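Local coordinates for protein beta-galactosidase (PDB 3OG2) that probably hydrolyses terminal non-reducing beta-D-galactose residues in beta-D-galactosides, as a fungal glycoside hydrolase of family 35, at residues Arg352-Glu357 and Gly587-Ser592; Gln603-Val608 and Ile981-Glu986. All coordinates share one frame; numbering follows the deposited sequence.

Both contacts lie on the same side of the chain's centre, their own centres about 9 Å apart. Along the chain they come in series: both segments of interaction 1 precede those of interaction 2. Segments 587-592 and 603-608 lie partly on strands 589-596 and 599-605, which follow each other in sequence and pair antiparallel in one mixed sheet. Interaction 1 ties this sheet to the loop before helix 357-370, in the TIM-barrel family region. Interaction 2 ties it to the late strand 981-982. Arg591 NE and Asp605 OD1 form a salt bridge between the two, and one N-linked glycan touches both. Neighbouring strands of one sheet thus meet the barrel region through one contact and the C-terminal strand 981-982 through the other.

Interaction 1. Residues Arg352-Glu357 and Gly587-Ser592; sequences RRIDRE and GYLIRS. With NAG (2-acetamido-2-deoxy-beta-D-glucopyranose), chain B; MAN (alpha-D-mannopyranose), chain C; BMA (beta-D-mannopyranose), chain D; NAG (2-acetamido-2-deoxy-beta-D-glucopyranose), chain E.
The phenol oxygen of Tyr588 is gripped twice. Ile354 N donates to Tyr588 OH at 2.9 Å, nearly straight at 170°. Water 1 meets the same oxygen at the edge of the ring, in its plane, with 2.7 Å between the water O and Tyr588 OH. The two bonds fix the position of the hydroxyl. Ile354 also packs on the ring. Its CG1 sits over one face, 3.9 Å from the centroid, as a CH-pi contact that probably restrains the ring's turn. With chi1 at 54°, CG1 lies between the backbone N and the carbonyl carbon, and that turns the branch onto the ring. CD1 runs on past the ring to Leu589 CD1, 3.7 Å away, and the two side chains cross at about a right angle. Water 2 joins the backbones by donating to Ile354 O and Tyr588 O. It also bonds O6 of the chain E sugar.

That N-acetylglucosamine lies beside the tyrosine, its O5 at the ring edge, 3.3 Å from Tyr588 CD1. Further along the glycan, Glu357 reaches out with an extended chain. Its OE1 accepts from mannose O2 of chain D at 2.7 Å, and its OE2 accepts from mannose O2 of chain C at 2.6 Å. Tyr556 also bonds OE2. The carboxylate of Asp355 is held by Arg349.

A classic beta bulge sets Tyr588 and Leu589 together opposite Asp605, at the start of strand 589-596. The arrangement is a buried interdomain contact, in which a bulged strand edge packs on a loop of the TIM-barrel region and an N-glycan lies along the seam.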
loop_
_atom_site.group_PDB
_atom_site.type_symbol
_atom_site.label_atom_id
_atom_site.label_comp_id
_atom_site.label_asym_id
_atom_site.label_seq_id
_atom_site.Cartn_x
_atom_site.Cartn_y
_atom_site.Cartn_z
ATOM N N ARG A 352 2.082 -7.643 6.805
ATOM C CA ARG A 352 3.052 -8.178 5.832
ATOM C C ARG A 352 2.790 -9.660 5.526
ATOM O O ARG A 352 3.601 -10.282 4.820
ATOM C CB ARG A 352 4.536 -7.886 6.164
ATOM C CG ARG A 352 4.725 -6.428 6.603
ATOM C CD ARG A 352 6.175 -6.109 6.969
ATOM N NE ARG A 352 6.687 -7.103 7.894
ATOM C CZ ARG A 352 6.397 -7.228 9.173
ATOM N NH1 ARG A 352 5.574 -6.350 9.769
ATOM N NH2 ARG A 352 6.959 -8.239 9.845
ATOM N N ARG A 353 1.678 -10.211 5.994
ATOM C CA ARG A 353 1.384 -11.618 5.663
ATOM C C ARG A 353 0.944 -11.718 4.186
ATOM O O ARG A 353 0.290 -10.821 3.652
ATOM C CB ARG A 353 0.298 -12.226 6.550
ATOM C CG ARG A 353 0.802 -12.508 7.965
ATOM C CD ARG A 353 -0.334 -13.120 8.780
ATOM N NE ARG A 353 -1.423 -12.208 9.043
ATOM C CZ ARG A 353 -2.734 -12.429 8.984
ATOM N NH1 ARG A 353 -3.300 -13.596 8.639
ATOM N NH2 ARG A 353 -3.573 -11.442 9.286
ATOM N N ILE A 354 1.320 -12.867 3.601
ATOM C CA ILE A 354 1.043 -13.152 2.189
ATOM C C ILE A 354 0.232 -14.431 2.059
ATOM O O ILE A 354 0.449 -15.308 1.234
ATOM C CB ILE A 354 2.361 -13.245 1.402
ATOM C CG1 ILE A 354 3.354 -14.263 2.009
ATOM C CG2 ILE A 354 2.955 -11.844 1.305
ATOM C CD1 ILE A 354 4.506 -14.561 1.086
ATOM N N ASP A 355 -0.800 -14.525 2.926
ATOM C CA ASP A 355 -1.704 -15.644 2.871
ATOM C C ASP A 355 -2.913 -15.382 1.997
ATOM O O ASP A 355 -3.601 -16.353 1.638
ATOM C CB ASP A 355 -2.182 -15.961 4.300
ATOM C CG ASP A 355 -3.002 -14.778 4.795
ATOM O OD1 ASP A 355 -2.536 -13.657 4.931
ATOM O OD2 ASP A 355 -4.254 -14.891 5.050
ATOM N N ARG A 356 -3.234 -14.158 1.597
ATOM C CA ARG A 356 -4.462 -13.964 0.774
ATOM C C ARG A 356 -4.286 -14.661 -0.559
ATOM O O ARG A 356 -3.186 -14.631 -1.162
ATOM C CB ARG A 356 -4.707 -12.473 0.511
ATOM C CG ARG A 356 -5.173 -11.778 1.815
ATOM C CD ARG A 356 -5.298 -10.273 1.550
ATOM N NE ARG A 356 -6.158 -9.645 2.567
ATOM C CZ ARG A 356 -6.074 -8.394 2.964
ATOM N NH1 ARG A 356 -5.150 -7.560 2.491
ATOM N NH2 ARG A 356 -6.942 -7.943 3.889
ATOM N N GLU A 357 -5.367 -15.297 -1.042
ATOM C CA GLU A 357 -5.249 -16.025 -2.320
ATOM C C GLU A 357 -4.774 -15.124 -3.448
ATOM O O GLU A 357 -4.050 -15.550 -4.353
ATOM C CB GLU A 357 -6.580 -16.667 -2.647
ATOM C CG GLU A 357 -6.455 -17.627 -3.847
ATOM C CD GLU A 357 -7.549 -18.697 -3.930
ATOM O OE1 GLU A 357 -8.232 -19.012 -2.900
ATOM O OE2 GLU A 357 -7.726 -19.258 -5.018
ATOM N N GLY A 587 6.431 -24.204 0.381
ATOM C CA GLY A 587 6.829 -23.085 1.236
ATOM C C GLY A 587 5.815 -21.961 1.182
ATOM O O GLY A 587 5.181 -21.694 0.162
ATOM N N TYR A 588 5.700 -21.243 2.311
ATOM C CA TYR A 588 4.874 -20.047 2.380
ATOM C C TYR A 588 5.516 -18.863 1.668
ATOM O O TYR A 588 4.823 -17.987 1.135
ATOM C CB TYR A 588 4.661 -19.743 3.835
ATOM C CG TYR A 588 4.061 -18.418 4.229
ATOM C CD1 TYR A 588 2.693 -18.134 4.192
ATOM C CD2 TYR A 588 4.933 -17.432 4.701
ATOM C CE1 TYR A 588 2.177 -16.917 4.579
ATOM C CE2 TYR A 588 4.437 -16.201 5.123
ATOM C CZ TYR A 588 3.063 -15.962 5.039
ATOM O OH TYR A 588 2.577 -14.750 5.466
ATOM N N LEU A 589 6.854 -18.850 1.645
ATOM C CA LEU A 589 7.605 -17.843 0.939
ATOM C C LEU A 589 9.000 -18.409 0.639
ATOM O O LEU A 589 9.625 -18.955 1.560
ATOM C CB LEU A 589 7.778 -16.564 1.779
ATOM C CG LEU A 589 8.621 -15.442 1.167
ATOM C CD1 LEU A 589 8.017 -14.928 -0.162
ATOM C CD2 LEU A 589 8.709 -14.277 2.153
ATOM N N ILE A 590 9.483 -18.256 -0.588
ATOM C CA ILE A 590 10.915 -18.415 -0.850
ATOM C C ILE A 590 11.481 -17.043 -1.111
ATOM O O ILE A 590 11.039 -16.359 -2.027
ATOM C CB ILE A 590 11.172 -19.355 -2.037
ATOM C CG1 ILE A 590 10.551 -20.722 -1.767
ATOM C CG2 ILE A 590 12.653 -19.385 -2.347
ATOM C CD1 ILE A 590 11.183 -21.513 -0.622
ATOM N N ARG A 591 12.382 -16.625 -0.228
ATOM C CA ARG A 591 12.935 -15.289 -0.301
ATOM C C ARG A 591 14.098 -15.221 -1.264
ATOM O O ARG A 591 14.203 -14.227 -1.999
ATOM C CB ARG A 591 13.440 -14.829 1.089
ATOM C CG ARG A 591 12.286 -14.658 2.080
ATOM C CD ARG A 591 12.905 -14.342 3.496
ATOM N NE ARG A 591 11.769 -14.184 4.402
ATOM C CZ ARG A 591 11.077 -13.071 4.540
ATOM N NH1 ARG A 591 11.390 -11.941 3.912
ATOM N NH2 ARG A 591 10.035 -13.094 5.366
ATOM N N SER A 592 14.990 -16.193 -1.252
ATOM C CA SER A 592 16.215 -16.081 -2.068
ATOM C C SER A 592 16.876 -17.441 -2.105
ATOM O O SER A 592 16.623 -18.309 -1.264
ATOM C CB SER A 592 17.194 -15.093 -1.426
ATOM O OG SER A 592 17.626 -15.523 -0.135
HETATM C C1 NAG B . -4.229 -19.597 1.869
HETATM C C2 NAG B . -4.696 -20.271 0.586
HETATM C C3 NAG B . -5.850 -19.517 -0.040
HETATM C C4 NAG B . -6.974 -19.345 0.996
HETATM C C5 NAG B . -6.389 -18.665 2.252
HETATM C C6 NAG B . -7.389 -18.563 3.393
HETATM C C7 NAG B . -2.787 -21.346 -0.537
HETATM C C8 NAG B . -1.532 -21.120 -1.330
HETATM N N2 NAG B . -3.564 -20.282 -0.363
HETATM O O3 NAG B . -6.309 -20.168 -1.186
HETATM O O4 NAG B . -7.953 -18.475 0.420
HETATM O O5 NAG B . -5.336 -19.516 2.745
HETATM O O6 NAG B . -7.979 -19.820 3.676
HETATM O O7 NAG B . -3.002 -22.422 0.038
HETATM C C1 MAN C . -9.622 -22.044 -2.580
HETATM C C2 MAN C . -9.918 -21.654 -4.020
HETATM C C3 MAN C . -10.920 -22.687 -4.590
HETATM C C4 MAN C . -10.310 -24.107 -4.478
HETATM C C5 MAN C . -10.024 -24.396 -2.986
HETATM C C6 MAN C . -9.306 -25.743 -2.852
HETATM O O2 MAN C . -8.703 -21.686 -4.753
HETATM O O3 MAN C . -11.068 -22.373 -6.006
HETATM O O4 MAN C . -11.264 -25.035 -4.949
HETATM O O5 MAN C . -9.133 -23.383 -2.508
HETATM O O6 MAN C . -9.185 -26.077 -1.460
HETATM C C1 BMA D . -9.221 -18.850 0.611
HETATM C C2 BMA D . -10.174 -17.790 0.043
HETATM C C3 BMA D . -11.615 -18.283 0.206
HETATM C C4 BMA D . -11.801 -19.654 -0.458
HETATM C C5 BMA D . -10.745 -20.628 0.126
HETATM C C6 BMA D . -10.812 -22.021 -0.451
HETATM O O2 BMA D . -9.865 -17.500 -1.333
HETATM O O3 BMA D . -12.463 -17.346 -0.447
HETATM O O4 BMA D . -13.115 -20.120 -0.097
HETATM O O5 BMA D . -9.410 -20.095 -0.109
HETATM O O6 BMA D . -10.878 -21.943 -1.903
HETATM C C1 NAG E . -0.387 -20.437 5.366
HETATM C C2 NAG E . -1.819 -20.062 5.849
HETATM C C3 NAG E . -2.850 -20.495 4.812
HETATM C C4 NAG E . -2.486 -19.806 3.450
HETATM C C5 NAG E . -1.014 -20.140 3.100
HETATM C C6 NAG E . -0.566 -19.329 1.885
HETATM C C7 NAG E . -1.902 -20.295 8.283
HETATM C C8 NAG E . -2.244 -21.201 9.423
HETATM N N2 NAG E . -2.090 -20.804 7.061
HETATM O O3 NAG E . -4.117 -19.969 5.239
HETATM O O4 NAG E . -3.283 -20.429 2.447
HETATM O O5 NAG E . -0.198 -19.668 4.172
HETATM O O6 NAG E . 0.688 -19.856 1.463
HETATM O O7 NAG E . -1.361 -19.184 8.431
HETATM O O HOH W 1 4.460 -13.160 6.563
HETATM O O HOH W 2 2.152 -17.621 0.441
#

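Interaction 2. Residues Gln603-Val608 and Ile981-Glu986; sequences QADFNV and ILTGRE. With NAG (2-acetamido-2-deoxy-beta-D-glucopyranose), chain E.
Asp605 has CG anti to its carbonyl carbon (chi1 -70°), and Thr983 has OG1 anti to its own backbone N (chi1 -172°). These torsions lay the two side chains side by side, pointing the same way. Thr983 OG1 donates to Asp605 OD2 at 2.8 Å. Gly984 N donates to Asp605 OD1 at 2.9 Å, almost straight. Both donors come from above the carboxylate plane. OD1 is also paired with Arg591, whose positive charge probably helps keep the buried carboxylate ionised. Thr983 OG1 accepts in turn from Arg985 N at 3.1 Å, so the hydroxyl both gives and takes a bond.

Gln603 is bent at chi2. This brings its NE2 to Gly984 O at 2.9 Å, and the acceptor lies in the plane of the side-chain amide. The Gly984 peptide groups are therefore held by two side chains of the facing strand.

At the other end the backbones pair directly. Phe606 N donates to Leu982 O at 2.8 Å, and Leu982 N donates back to Phe606 O at 2.9 Å. The Phe606 ring and the leucine side chain meet obliquely. The methyl CG2 of Ile981 packs against Asp605 CB, 3.7 Å away. Asn607 carries the glycan through a covalent bond from ND2 to C1 of the chain E N-acetylglucosamine.

Phe606 and Leu982 form a single antiparallel hydrogen-bonded bridge, and Thr983 to Arg985 is an ST turn. Together they make a short beta junction between the end of strand 599-605, with the residue after it, and strand 981-982.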
loop_
_atom_site.group_PDB
_atom_site.type_symbol
_atom_site.label_atom_id
_atom_site.label_comp_id
_atom_site.label_asym_id
_atom_site.label_seq_id
_atom_site.Cartn_x
_atom_site.Cartn_y
_atom_site.Cartn_z
ATOM N N GLN A 603 16.689 -19.273 1.503
ATOM C CA GLN A 603 16.014 -18.594 2.591
ATOM C C GLN A 603 14.508 -18.683 2.374
ATOM O O GLN A 603 14.067 -18.315 1.275
ATOM C CB GLN A 603 16.473 -17.117 2.647
ATOM C CG GLN A 603 17.959 -16.977 2.983
ATOM C CD GLN A 603 18.350 -17.525 4.346
ATOM O OE1 GLN A 603 19.291 -18.358 4.427
ATOM N NE2 GLN A 603 17.692 -17.074 5.419
ATOM N N ALA A 604 13.783 -19.147 3.360
ATOM C CA ALA A 604 12.376 -19.483 3.177
ATOM C C ALA A 604 11.575 -19.210 4.459
ATOM O O ALA A 604 12.183 -19.230 5.532
ATOM C CB ALA A 604 12.255 -20.951 2.842
ATOM N N ASP A 605 10.286 -18.999 4.291
ATOM C CA ASP A 605 9.389 -18.933 5.439
ATOM C C ASP A 605 8.357 -20.058 5.328
ATOM O O ASP A 605 7.941 -20.418 4.231
ATOM C CB ASP A 605 8.629 -17.612 5.546
ATOM C CG ASP A 605 9.530 -16.448 5.913
ATOM O OD1 ASP A 605 10.741 -16.450 5.628
ATOM O OD2 ASP A 605 8.993 -15.450 6.535
ATOM N N PHE A 606 7.983 -20.585 6.485
ATOM C CA PHE A 606 7.024 -21.655 6.562
ATOM C C PHE A 606 5.918 -21.331 7.572
ATOM O O PHE A 606 6.180 -21.036 8.740
ATOM C CB PHE A 606 7.715 -22.943 7.045
ATOM C CG PHE A 606 8.856 -23.328 6.131
ATOM C CD1 PHE A 606 8.596 -23.976 4.922
ATOM C CD2 PHE A 606 10.172 -23.052 6.503
ATOM C CE1 PHE A 606 9.622 -24.354 4.069
ATOM C CE2 PHE A 606 11.201 -23.435 5.637
ATOM C CZ PHE A 606 10.940 -24.072 4.435
ATOM N N ASN A 607 4.661 -21.343 7.128
ATOM C CA ASN A 607 3.571 -21.095 8.082
ATOM C C ASN A 607 2.835 -22.407 8.397
ATOM O O ASN A 607 2.043 -22.422 9.365
ATOM C CB ASN A 607 2.575 -20.044 7.613
ATOM C CG ASN A 607 1.735 -20.503 6.421
ATOM O OD1 ASN A 607 2.164 -21.342 5.625
ATOM N ND2 ASN A 607 0.529 -19.944 6.335
ATOM N N VAL A 608 3.110 -23.453 7.634
ATOM C CA VAL A 608 2.540 -24.769 7.851
ATOM C C VAL A 608 3.641 -25.752 7.474
ATOM O O VAL A 608 4.617 -25.462 6.765
ATOM C CB VAL A 608 1.299 -25.054 7.006
ATOM C CG1 VAL A 608 0.196 -24.114 7.392
ATOM C CG2 VAL A 608 1.622 -24.983 5.513
ATOM N N ILE A 981 5.140 -17.611 12.005
ATOM C CA ILE A 981 5.736 -18.079 10.746
ATOM C C ILE A 981 7.224 -18.312 10.955
ATOM O O ILE A 981 7.940 -17.402 11.314
ATOM C CB ILE A 981 5.525 -16.990 9.653
ATOM C CG1 ILE A 981 4.004 -16.776 9.486
ATOM C CG2 ILE A 981 6.264 -17.366 8.382
ATOM C CD1 ILE A 981 3.700 -15.343 9.105
ATOM N N LEU A 982 7.661 -19.543 10.717
ATOM C CA LEU A 982 9.094 -19.821 10.808
ATOM C C LEU A 982 9.778 -19.098 9.672
ATOM O O LEU A 982 9.365 -19.282 8.516
ATOM C CB LEU A 982 9.277 -21.344 10.713
ATOM C CG LEU A 982 10.719 -21.827 10.899
ATOM C CD1 LEU A 982 11.220 -21.573 12.306
ATOM C CD2 LEU A 982 10.797 -23.310 10.556
ATOM N N THR A 983 10.774 -18.245 9.989
ATOM C CA THR A 983 11.189 -17.250 9.022
ATOM C C THR A 983 12.680 -17.269 8.708
ATOM O O THR A 983 13.528 -17.491 9.594
ATOM C CB THR A 983 10.757 -15.825 9.497
ATOM O OG1 THR A 983 11.018 -14.906 8.442
ATOM C CG2 THR A 983 11.599 -15.334 10.668
ATOM N N GLY A 984 12.982 -16.981 7.431
ATOM C CA GLY A 984 14.329 -16.843 6.903
ATOM C C GLY A 984 14.611 -15.386 6.556
ATOM O O GLY A 984 15.564 -15.136 5.837
ATOM N N ARG A 985 13.798 -14.445 7.074
ATOM C CA ARG A 985 14.033 -13.029 6.832
ATOM C C ARG A 985 15.307 -12.550 7.462
ATOM O O ARG A 985 15.888 -13.204 8.359
ATOM C CB ARG A 985 12.863 -12.216 7.426
ATOM C CG ARG A 985 12.926 -12.206 8.964
ATOM C CD ARG A 985 11.653 -11.550 9.510
ATOM N NE ARG A 985 11.651 -11.737 10.977
ATOM C CZ ARG A 985 10.705 -11.219 11.752
ATOM N NH1 ARG A 985 9.711 -10.488 11.249
ATOM N NH2 ARG A 985 10.750 -11.441 13.067
ATOM N N GLU A 986 15.754 -11.365 7.066
ATOM C CA GLU A 986 16.828 -10.683 7.776
ATOM C C GLU A 986 16.246 -10.113 9.057
ATOM O O GLU A 986 15.075 -9.718 9.156
ATOM C CB GLU A 986 17.428 -9.557 6.931
ATOM C CG GLU A 986 18.093 -9.997 5.656
ATOM C CD GLU A 986 19.237 -10.961 5.723
ATOM O OE1 GLU A 986 20.122 -10.723 6.581
ATOM O OE2 GLU A 986 19.332 -11.947 4.963
HETATM C C1 NAG E . -0.387 -20.437 5.366
HETATM C C2 NAG E . -1.819 -20.062 5.849
HETATM C C3 NAG E . -2.850 -20.495 4.812
HETATM C C4 NAG E . -2.486 -19.806 3.450
HETATM C C5 NAG E . -1.014 -20.140 3.100
HETATM C C6 NAG E . -0.566 -19.329 1.885
HETATM C C7 NAG E . -1.902 -20.295 8.283
HETATM C C8 NAG E . -2.244 -21.201 9.423
HETATM N N2 NAG E . -2.090 -20.804 7.061
HETATM O O3 NAG E . -4.117 -19.969 5.239
HETATM O O4 NAG E . -3.283 -20.429 2.447
HETATM O O5 NAG E . -0.198 -19.668 4.172
HETATM O O6 NAG E . 0.688 -19.856 1.463
HETATM O O7 NAG E . -1.361 -19.184 8.431
#